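PDB 4QOL: catalase from Bacillus pumilus, which catalyses the breakdown of hydrogen peroxide to water and oxygen at a haem centre, with peroxidase-like reactivity toward phenolic substrates. Local coordinates for residues A[104-109]-A[189-194]; A[130-135]-A[183-188]; A[427-430]-A[436-439]. All coordinates share one frame; numbering follows the deposited sequence.

Contacts 1 and 2 are buried in the catalase core, while contact 3 is only partly buried, in the C-terminal helical region. Contacts 1 and 2 draw on the same loop after helix 175-181: residues 183-188 serve contact 2, and residues 189-194 follow at once in contact 1. The two sites touch where Met194 packs on Asn131, and their centres lie about 10 Å apart. Contact 1 rests on a single direct hydrogen bond. Contact 2 relies on two bridging waters and some carbon packing. Contact 3 joins two neighbouring helices by a lysine laid over a tyrosine face. Asp184 of contact 2 packs against Ala439 of contact 3, where core and helices meet.

Contact 1 of 3, residues A[104-109]-A[189-194]; sequences SPETLR and ANYAEM
Buried Glu106 and Tyr191 join two loops of the catalase core, and the side chain of Tyr191 lies about 10 Å from a bound haem. The contact is one hydrogen bond. Tyr191 OH donates to Glu106 OE2 at 2.6 Å. The two side chains cross at about a right angle, and carboxylate and ring stand 87° apart. The hydroxyl comes in from above the carboxylate plane, while OE2 sits at the edge of the tyrosine ring. Glu106 reaches this point with an extended chain, chi2 173°. OE2 has a second partner in Thr244 OG1.

An Asx motif shapes the other loop. Asn190 OD1 accepts from Glu193 N at 2.9 Å. Asn190 ND2 returns a bond to Glu193 OE1, also 2.9 Å, on the anti side of that carboxylate, tilted out of its plane. Glu193 OE2 pairs in turn with Arg225.

A phenylalanine in place of Tyr191 would probably leave Glu106 OE2 without its tyrosine donor and the two loops without their direct bond. Two hydroxyls on one buried carboxylate oxygen are likely to steady its negative charge and to limit rotation of the group.

Contact 2 of 3, residues A[130-135]-A[183-188]; sequences NNLPIF and SDEGIP. With HEM (protoporphyrin IX containing Fe), chain E.
Asn131 has CG between its backbone N and carbonyl carbon, chi1 67°; this puts the amide nitrogen near Pro188 and the Glu185 carbonyl. Glu185 answers with CG opposite its backbone N, chi1 -161°, and an extended chain that slides past Leu132 in the reverse direction. No direct hydrogen bond links residues 130-135 with 183-188.

Two waters fill that role, and both accept from Asn131 ND2. Water 1 lies 2.8 Å from Asn131 ND2 and donates to Glu185 O at 2.7 Å. Water 2 is held less closely, 3.2 Å from Asn131 ND2, and donates to Glu185 OE2 at 2.8 Å. One amide nitrogen thus serves the backbone and the carboxylate of the same glutamate. Asn131 OD1 accepts from Arg112 N, which probably fixes the turn of the amide. Glu185 OE2 also forms a salt bridge with Arg195.

Van der Waals contacts flank the waters. Pro188 CG lies 3.5 Å from Asn131 ND2, the two side chains coming from opposite directions. Leu132 CD2 lies 4.0 Å from Glu185 CD and covers the end of the glutamate. Glu185 itself sits on a short 3-10 turn opened by an ST turn, with Glu185 N bonded to Ser183 OG at 3.0 Å.

The two ends of 130-135, Asn130 and Phe135, touch the haem. Phe135 takes the haem methyl CMC over one ring face, off centre toward the rim, and its CD1 is 3.5 Å from CMC. Asn130 packs on the haem vinyl group and on His57. The loop leaving strand 123-130 is thus a wall of the haem pocket, as in other haem catalases, backed here through water by the loop after helix 175-181.

Contact 3 of 3, residues A[427-430]-A[436-439]; sequences EKYR and EKQA
Lys437 of helix 434-448 lies over Tyr429 of helix 423-431. The two belong to the C-terminal helical domain of the catalase fold, two consecutive helices joined by a short turn. From CB, which points toward the first helix, CG is set opposite the carbonyl carbon, chi1 -72°. CG comes to 3.9 Å from Tyr429 CE1. CD passes on to the phenol end of the ring, 3.6 Å from Tyr429 OH. The lysine chain crosses the tyrosine at about a right angle.

CE then sits over the ring face, offset toward the rim. It is 4.0 Å from the ring centroid and 25° off the normal, a CH-pi contact. CE also lies 3.5 Å from Tyr429 O, so it meets both the side chain and the backbone of the same residue. The chain bends at its end, chi4 75°. The bend directs NZ to the carbonyls at the end of helix 423-431. NZ is 5.3 Å from the Tyr429 ring centroid, so any cation-pi attraction is weak. Its direct partner is Tyr432 O, just past the helix. The positive charge there probably suits the negative end of the helix dipole.

Tyr429 has its own supports. Its OH bonds to Asp469, and its ring stacks with Tyr470. Arg430 NH1 forms a salt bridge with Asp467, but its carbonyl reaches Lys437 NZ only through a water. Water 3 bridges there, accepting from Lys437 NZ at 3.1 Å and donating to Arg430 O at 2.7 Å.

Contact 1 of 3, residues A[104-109]-A[189-194]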
loop_
_atom_site.group_PDB
_atom_site.type_symbol
_atom_site.label_atom_id
_atom_site.label_comp_id
_atom_site.label_asym_id
_atom_site.label_seq_id
_atom_site.Cartn_x
_atom_site.Cartn_y
_atom_site.Cartn_z
ATOM N N SER A 104 16.997 14.743 -9.948
ATOM C CA SER A 104 18.433 14.777 -10.157
ATOM C C SER A 104 18.726 15.452 -11.501
ATOM O O SER A 104 17.857 15.563 -12.374
ATOM C CB SER A 104 19.046 13.346 -10.138
ATOM O OG SER A 104 18.510 12.468 -11.100
ATOM N N PRO A 105 19.939 15.971 -11.684
ATOM C CA PRO A 105 20.254 16.675 -12.927
ATOM C C PRO A 105 20.319 15.770 -14.173
ATOM O O PRO A 105 20.640 14.584 -14.112
ATOM C CB PRO A 105 21.636 17.261 -12.667
ATOM C CG PRO A 105 21.717 17.303 -11.180
ATOM C CD PRO A 105 21.026 16.104 -10.698
ATOM N N GLU A 106 20.052 16.389 -15.312
ATOM C CA GLU A 106 20.026 15.670 -16.597
ATOM C C GLU A 106 21.364 15.847 -17.369
ATOM O O GLU A 106 21.502 15.466 -18.531
ATOM C CB GLU A 106 18.814 16.093 -17.410
ATOM C CG GLU A 106 17.494 15.526 -16.852
ATOM C CD GLU A 106 16.255 16.066 -17.550
ATOM O OE1 GLU A 106 16.262 17.319 -17.812
ATOM O OE2 GLU A 106 15.265 15.304 -17.731
ATOM N N THR A 107 22.352 16.334 -16.638
ATOM C CA THR A 107 23.739 16.502 -17.097
ATOM C C THR A 107 24.712 15.433 -16.607
ATOM O O THR A 107 25.911 15.571 -16.835
ATOM C CB THR A 107 24.249 17.853 -16.569
ATOM O OG1 THR A 107 23.854 18.018 -15.235
ATOM C CG2 THR A 107 23.654 19.011 -17.364
ATOM N N LEU A 108 24.214 14.436 -15.852
ATOM C CA LEU A 108 25.051 13.363 -15.390
ATOM C C LEU A 108 25.350 12.329 -16.464
ATOM O O LEU A 108 24.580 12.172 -17.386
ATOM C CB LEU A 108 24.386 12.674 -14.213
ATOM C CG LEU A 108 23.862 13.552 -13.071
ATOM C CD1 LEU A 108 23.275 12.748 -11.912
ATOM C CD2 LEU A 108 24.994 14.449 -12.522
ATOM N N ARG A 109 26.455 11.600 -16.280
ATOM C CA ARG A 109 26.806 10.519 -17.175
ATOM C C ARG A 109 25.877 9.356 -16.895
ATOM O O ARG A 109 25.686 9.002 -15.719
ATOM C CB ARG A 109 28.275 10.130 -16.966
ATOM C CG ARG A 109 28.733 9.027 -17.915
ATOM C CD ARG A 109 30.238 8.761 -17.878
ATOM N NE ARG A 109 31.022 9.991 -18.046
ATOM C CZ ARG A 109 31.196 10.627 -19.188
ATOM N NH1 ARG A 109 30.802 10.101 -20.367
ATOM N NH2 ARG A 109 31.783 11.773 -19.163
ATOM N N ALA A 189 23.344 15.641 -25.361
ATOM C CA ALA A 189 23.091 17.051 -25.149
ATOM C C ALA A 189 21.687 17.293 -24.611
ATOM O O ALA A 189 21.433 18.311 -23.878
ATOM C CB ALA A 189 23.318 17.835 -26.425
ATOM N N ASN A 190 20.768 16.448 -25.059
ATOM C CA ASN A 190 19.385 16.484 -24.636
ATOM C C ASN A 190 18.695 15.179 -25.190
ATOM O O ASN A 190 19.364 14.324 -25.717
ATOM C CB ASN A 190 18.710 17.772 -25.159
ATOM C CG ASN A 190 18.819 17.910 -26.660
ATOM O OD1 ASN A 190 18.342 17.050 -27.404
ATOM N ND2 ASN A 190 19.442 19.021 -27.147
ATOM N N TYR A 191 17.399 15.035 -24.985
ATOM C CA TYR A 191 16.726 13.818 -25.387
ATOM C C TYR A 191 16.423 13.758 -26.883
ATOM O O TYR A 191 16.225 12.689 -27.408
ATOM C CB TYR A 191 15.408 13.663 -24.605
ATOM C CG TYR A 191 15.529 13.490 -23.106
ATOM C CD1 TYR A 191 16.449 12.601 -22.549
ATOM C CD2 TYR A 191 14.715 14.214 -22.242
ATOM C CE1 TYR A 191 16.529 12.417 -21.171
ATOM C CE2 TYR A 191 14.772 14.058 -20.885
ATOM C CZ TYR A 191 15.698 13.172 -20.323
ATOM O OH TYR A 191 15.757 13.035 -18.967
ATOM N N ALA A 192 16.418 14.913 -27.573
ATOM C CA ALA A 192 16.096 14.957 -29.023
ATOM C C ALA A 192 17.298 14.612 -29.900
ATOM O O ALA A 192 17.185 13.919 -30.903
ATOM C CB ALA A 192 15.571 16.332 -29.409
ATOM N N GLU A 193 18.481 15.013 -29.471
ATOM C CA GLU A 193 19.705 14.834 -30.300
ATOM C C GLU A 193 20.468 13.606 -29.826
ATOM O O GLU A 193 21.618 13.666 -29.369
ATOM C CB GLU A 193 20.563 16.109 -30.198
ATOM C CG GLU A 193 19.893 17.343 -30.796
ATOM C CD GLU A 193 20.736 18.602 -30.652
ATOM O OE1 GLU A 193 20.412 19.479 -29.806
ATOM O OE2 GLU A 193 21.717 18.724 -31.391
ATOM N N MET A 194 19.768 12.468 -29.860
ATOM C CA MET A 194 20.156 11.275 -29.138
ATOM C C MET A 194 19.728 10.047 -29.922
ATOM O O MET A 194 18.664 10.058 -30.543
ATOM C CB MET A 194 19.411 11.290 -27.796
ATOM C CG MET A 194 19.746 10.197 -26.863
ATOM S SD MET A 194 18.864 10.348 -25.267
ATOM C CE MET A 194 17.231 9.712 -25.637
#

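Contact 2 of 3, residues A[130-135]-A[183-188]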
loop_
_atom_site.group_PDB
_atom_site.type_symbol
_atom_site.label_atom_id
_atom_site.label_comp_id
_atom_site.label_asym_id
_atom_site.label_seq_id
_atom_site.Cartn_x
_atom_site.Cartn_y
_atom_site.Cartn_z
ATOM N N ASN A 130 17.154 1.939 -24.758
ATOM C CA ASN A 130 18.070 2.963 -24.271
ATOM C C ASN A 130 18.735 3.626 -25.456
ATOM O O ASN A 130 18.679 3.072 -26.570
ATOM C CB ASN A 130 19.193 2.346 -23.384
ATOM C CG ASN A 130 18.844 2.211 -21.922
ATOM O OD1 ASN A 130 17.904 2.810 -21.386
ATOM N ND2 ASN A 130 19.707 1.457 -21.218
ATOM N N ASN A 131 19.416 4.716 -25.272
ATOM C CA ASN A 131 20.249 5.292 -26.376
ATOM C C ASN A 131 21.380 4.383 -26.788
ATOM O O ASN A 131 21.507 4.040 -27.975
ATOM C CB ASN A 131 20.764 6.718 -26.054
ATOM C CG ASN A 131 21.760 6.769 -24.906
ATOM O OD1 ASN A 131 21.653 6.011 -23.953
ATOM N ND2 ASN A 131 22.708 7.722 -24.981
ATOM N N LEU A 132 22.211 3.955 -25.828
ATOM C CA LEU A 132 23.301 3.086 -26.168
ATOM C C LEU A 132 22.777 1.670 -26.575
ATOM O O LEU A 132 21.824 1.170 -25.999
ATOM C CB LEU A 132 24.297 2.968 -25.008
ATOM C CG LEU A 132 24.737 4.303 -24.444
ATOM C CD1 LEU A 132 25.665 4.086 -23.269
ATOM C CD2 LEU A 132 25.450 5.161 -25.493
ATOM N N PRO A 133 23.480 1.003 -27.473
ATOM C CA PRO A 133 22.892 -0.220 -28.074
ATOM C C PRO A 133 23.249 -1.558 -27.434
ATOM O O PRO A 133 22.748 -2.656 -27.947
ATOM C CB PRO A 133 23.436 -0.207 -29.515
ATOM C CG PRO A 133 24.767 0.411 -29.351
ATOM C CD PRO A 133 24.556 1.515 -28.316
ATOM N N ILE A 134 24.024 -1.516 -26.368
ATOM C CA ILE A 134 24.421 -2.684 -25.589
ATOM C C ILE A 134 24.203 -2.447 -24.125
ATOM O O ILE A 134 23.751 -1.392 -23.718
ATOM C CB ILE A 134 25.878 -3.060 -25.833
ATOM C CG1 ILE A 134 26.774 -1.859 -25.597
ATOM C CG2 ILE A 134 26.078 -3.520 -27.257
ATOM C CD1 ILE A 134 28.190 -2.231 -25.531
ATOM N N PHE A 135 24.508 -3.441 -23.301
ATOM C CA PHE A 135 24.391 -3.299 -21.879
ATOM C C PHE A 135 25.634 -3.779 -21.135
ATOM O O PHE A 135 26.503 -4.424 -21.704
ATOM C CB PHE A 135 23.132 -4.038 -21.358
ATOM C CG PHE A 135 22.487 -3.377 -20.225
ATOM C CD1 PHE A 135 21.975 -2.117 -20.361
ATOM C CD2 PHE A 135 22.375 -4.002 -18.992
ATOM C CE1 PHE A 135 21.410 -1.437 -19.297
ATOM C CE2 PHE A 135 21.775 -3.369 -17.917
ATOM C CZ PHE A 135 21.237 -2.108 -18.080
ATOM N N SER A 183 32.696 7.375 -23.561
ATOM C CA SER A 183 32.734 8.395 -24.671
ATOM C C SER A 183 31.872 9.559 -24.295
ATOM O O SER A 183 31.183 9.529 -23.252
ATOM C CB SER A 183 32.275 7.838 -26.013
ATOM O OG SER A 183 30.857 7.727 -26.114
ATOM N N ASP A 184 31.897 10.628 -25.063
ATOM C CA ASP A 184 31.042 11.726 -24.659
ATOM C C ASP A 184 29.560 11.361 -24.866
ATOM O O ASP A 184 28.656 12.098 -24.418
ATOM C CB ASP A 184 31.394 13.032 -25.374
ATOM C CG ASP A 184 32.726 13.680 -24.840
ATOM O OD1 ASP A 184 33.144 13.470 -23.668
ATOM O OD2 ASP A 184 33.278 14.483 -25.622
ATOM N N GLU A 185 29.284 10.252 -25.530
ATOM C CA GLU A 185 27.863 9.872 -25.690
ATOM C C GLU A 185 27.252 9.415 -24.340
ATOM O O GLU A 185 26.026 9.301 -24.238
ATOM C CB GLU A 185 27.667 8.773 -26.766
ATOM C CG GLU A 185 26.235 8.721 -27.256
ATOM C CD GLU A 185 26.040 7.776 -28.446
ATOM O OE1 GLU A 185 27.015 7.421 -29.131
ATOM O OE2 GLU A 185 24.892 7.450 -28.733
ATOM N N GLY A 186 28.081 9.255 -23.294
ATOM C CA GLY A 186 27.574 9.105 -21.957
ATOM C C GLY A 186 26.819 10.301 -21.380
ATOM O O GLY A 186 26.072 10.135 -20.420
ATOM N N ILE A 187 26.926 11.464 -22.037
ATOM C CA ILE A 187 26.138 12.625 -21.725
ATOM C C ILE A 187 25.553 13.225 -23.000
ATOM O O ILE A 187 26.102 14.179 -23.565
ATOM C CB ILE A 187 26.923 13.716 -20.970
ATOM C CG1 ILE A 187 27.810 13.110 -19.882
ATOM C CG2 ILE A 187 25.921 14.727 -20.388
ATOM C CD1 ILE A 187 28.637 14.104 -19.112
ATOM N N PRO A 188 24.429 12.686 -23.491
ATOM C CA PRO A 188 23.713 13.338 -24.560
ATOM C C PRO A 188 23.386 14.809 -24.290
ATOM O O PRO A 188 23.138 15.167 -23.165
ATOM C CB PRO A 188 22.418 12.484 -24.721
ATOM C CG PRO A 188 22.836 11.136 -24.179
ATOM C CD PRO A 188 23.735 11.494 -22.992
HETATM C CHA HEM E . 12.884 1.138 -16.097
HETATM C CHB HEM E . 14.304 -3.230 -14.535
HETATM C CHC HEM E . 17.542 -3.436 -18.312
HETATM C CHD HEM E . 15.505 0.573 -20.117
HETATM C C1A HEM E . 13.024 -0.012 -15.335
HETATM C C2A HEM E . 12.327 -0.291 -14.116
HETATM C C3A HEM E . 12.725 -1.518 -13.683
HETATM C C4A HEM E . 13.655 -1.998 -14.624
HETATM C CMA HEM E . 12.284 -2.364 -12.523
HETATM C CAA HEM E . 11.311 0.615 -13.497
HETATM C CBA HEM E . 10.074 0.549 -14.417
HETATM C CGA HEM E . 8.907 1.256 -13.836
HETATM O O1A HEM E . 7.936 1.492 -14.583
HETATM O O2A HEM E . 8.843 1.514 -12.612
HETATM C C1B HEM E . 15.325 -3.608 -15.451
HETATM C C2B HEM E . 16.035 -4.843 -15.323
HETATM C C3B HEM E . 16.948 -4.913 -16.343
HETATM C C4B HEM E . 16.763 -3.709 -17.168
HETATM C CMB HEM E . 15.788 -5.864 -14.241
HETATM C CAB HEM E . 17.891 -5.980 -16.681
HETATM C CBB HEM E . 17.737 -7.185 -16.125
HETATM C C1C HEM E . 17.255 -2.351 -19.140
HETATM C C2C HEM E . 17.689 -2.250 -20.442
HETATM C C3C HEM E . 17.136 -1.110 -20.939
HETATM C C4C HEM E . 16.286 -0.540 -19.963
HETATM C CMC HEM E . 18.678 -3.197 -21.089
HETATM C CAC HEM E . 17.227 -0.665 -22.288
HETATM C CBC HEM E . 17.430 -1.581 -23.219
HETATM C C1D HEM E . 14.626 1.018 -19.118
HETATM C C2D HEM E . 13.867 2.259 -19.273
HETATM C C3D HEM E . 13.155 2.455 -18.159
HETATM C C4D HEM E . 13.474 1.306 -17.318
HETATM C CMD HEM E . 13.955 3.121 -20.497
HETATM C CAD HEM E . 12.204 3.584 -17.848
HETATM C CBD HEM E . 10.872 3.229 -18.545
HETATM C CGD HEM E . 9.975 4.393 -18.238
HETATM O O1D HEM E . 10.086 5.384 -18.951
HETATM O O2D HEM E . 9.142 4.361 -17.293
HETATM N NA HEM E . 13.835 -1.100 -15.668
HETATM N NB HEM E . 15.802 -3.000 -16.553
HETATM N NC HEM E . 16.343 -1.353 -18.872
HETATM N ND HEM E . 14.369 0.465 -17.937
HETATM FE FE HEM E . 15.061 -1.198 -17.277
HETATM O O HOH W 1 24.357 7.784 -22.689
HETATM O O HOH W 2 22.741 9.095 -27.880
#

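Contact 3 of 3, residues A[427-430]-A[436-439]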
loop_
_atom_site.group_PDB
_atom_site.type_symbol
_atom_site.label_atom_id
_atom_site.label_comp_id
_atom_site.label_asym_id
_atom_site.label_seq_id
_atom_site.Cartn_x
_atom_site.Cartn_y
_atom_site.Cartn_z
ATOM N N GLU A 427 37.019 -3.110 -31.020
ATOM C CA GLU A 427 36.540 -2.592 -32.293
ATOM C C GLU A 427 35.919 -1.240 -32.161
ATOM O O GLU A 427 36.158 -0.348 -32.985
ATOM C CB GLU A 427 35.550 -3.606 -32.949
ATOM C CG GLU A 427 36.196 -4.936 -33.290
ATOM C CD GLU A 427 35.230 -6.027 -33.717
ATOM O OE1 GLU A 427 35.686 -6.946 -34.464
ATOM O OE2 GLU A 427 34.034 -6.085 -33.278
ATOM N N LYS A 428 35.182 -1.023 -31.055
ATOM C CA LYS A 428 34.600 0.288 -30.792
ATOM C C LYS A 428 35.677 1.309 -30.550
ATOM O O LYS A 428 35.653 2.390 -31.172
ATOM C CB LYS A 428 33.620 0.242 -29.609
ATOM C CG LYS A 428 32.889 1.553 -29.372
ATOM C CD LYS A 428 32.022 1.997 -30.528
ATOM C CE LYS A 428 31.345 3.339 -30.175
ATOM N NZ LYS A 428 30.558 3.833 -31.327
ATOM N N TYR A 429 36.645 0.964 -29.711
ATOM C CA TYR A 429 37.771 1.875 -29.434
ATOM C C TYR A 429 38.430 2.338 -30.736
ATOM O O TYR A 429 38.645 3.517 -31.003
ATOM C CB TYR A 429 38.835 1.176 -28.565
ATOM C CG TYR A 429 40.073 2.057 -28.344
ATOM C CD1 TYR A 429 40.013 3.121 -27.459
ATOM C CD2 TYR A 429 41.264 1.828 -29.009
ATOM C CE1 TYR A 429 41.114 3.963 -27.218
ATOM C CE2 TYR A 429 42.361 2.652 -28.781
ATOM C CZ TYR A 429 42.285 3.698 -27.886
ATOM O OH TYR A 429 43.431 4.527 -27.630
ATOM N N ARG A 430 38.740 1.361 -31.578
ATOM C CA ARG A 430 39.445 1.683 -32.811
ATOM C C ARG A 430 38.618 2.479 -33.782
ATOM O O ARG A 430 39.186 3.154 -34.636
ATOM C CB ARG A 430 39.990 0.437 -33.462
ATOM C CG ARG A 430 41.116 -0.169 -32.679
ATOM C CD ARG A 430 41.726 -1.366 -33.403
ATOM N NE ARG A 430 40.819 -2.514 -33.460
ATOM C CZ ARG A 430 40.726 -3.484 -32.550
ATOM N NH1 ARG A 430 41.430 -3.485 -31.406
ATOM N NH2 ARG A 430 39.935 -4.496 -32.802
ATOM N N GLU A 436 37.899 11.648 -30.210
ATOM C CA GLU A 436 36.985 10.809 -29.411
ATOM C C GLU A 436 37.769 9.878 -28.474
ATOM O O GLU A 436 37.376 9.670 -27.316
ATOM C CB GLU A 436 36.089 10.017 -30.307
ATOM C CG GLU A 436 35.044 10.843 -31.036
ATOM C CD GLU A 436 34.240 9.988 -31.990
ATOM O OE1 GLU A 436 34.818 9.223 -32.771
ATOM O OE2 GLU A 436 33.000 10.012 -31.926
ATOM N N LYS A 437 38.864 9.306 -28.949
ATOM C CA LYS A 437 39.686 8.471 -28.084
ATOM C C LYS A 437 40.230 9.330 -26.945
ATOM O O LYS A 437 40.307 8.879 -25.797
ATOM C CB LYS A 437 40.861 7.894 -28.804
ATOM C CG LYS A 437 40.564 6.818 -29.794
ATOM C CD LYS A 437 41.906 6.298 -30.305
ATOM C CE LYS A 437 41.732 5.181 -31.295
ATOM N NZ LYS A 437 41.272 5.656 -32.611
ATOM N N GLN A 438 40.652 10.535 -27.267
ATOM C CA GLN A 438 41.208 11.399 -26.202
ATOM C C GLN A 438 40.140 11.705 -25.144
ATOM O O GLN A 438 40.421 11.703 -23.951
ATOM C CB GLN A 438 41.809 12.703 -26.778
ATOM C CG GLN A 438 43.189 12.449 -27.403
ATOM C CD GLN A 438 43.897 13.715 -27.913
ATOM O OE1 GLN A 438 43.657 14.818 -27.420
ATOM N NE2 GLN A 438 44.775 13.551 -28.901
ATOM N N ALA A 439 38.922 11.922 -25.597
ATOM C CA ALA A 439 37.826 12.246 -24.676
ATOM C C ALA A 439 37.513 10.993 -23.776
ATOM O O ALA A 439 37.288 11.099 -22.580
ATOM C CB ALA A 439 36.611 12.704 -25.460
HETATM O O HOH W 3 41.843 3.645 -34.939
#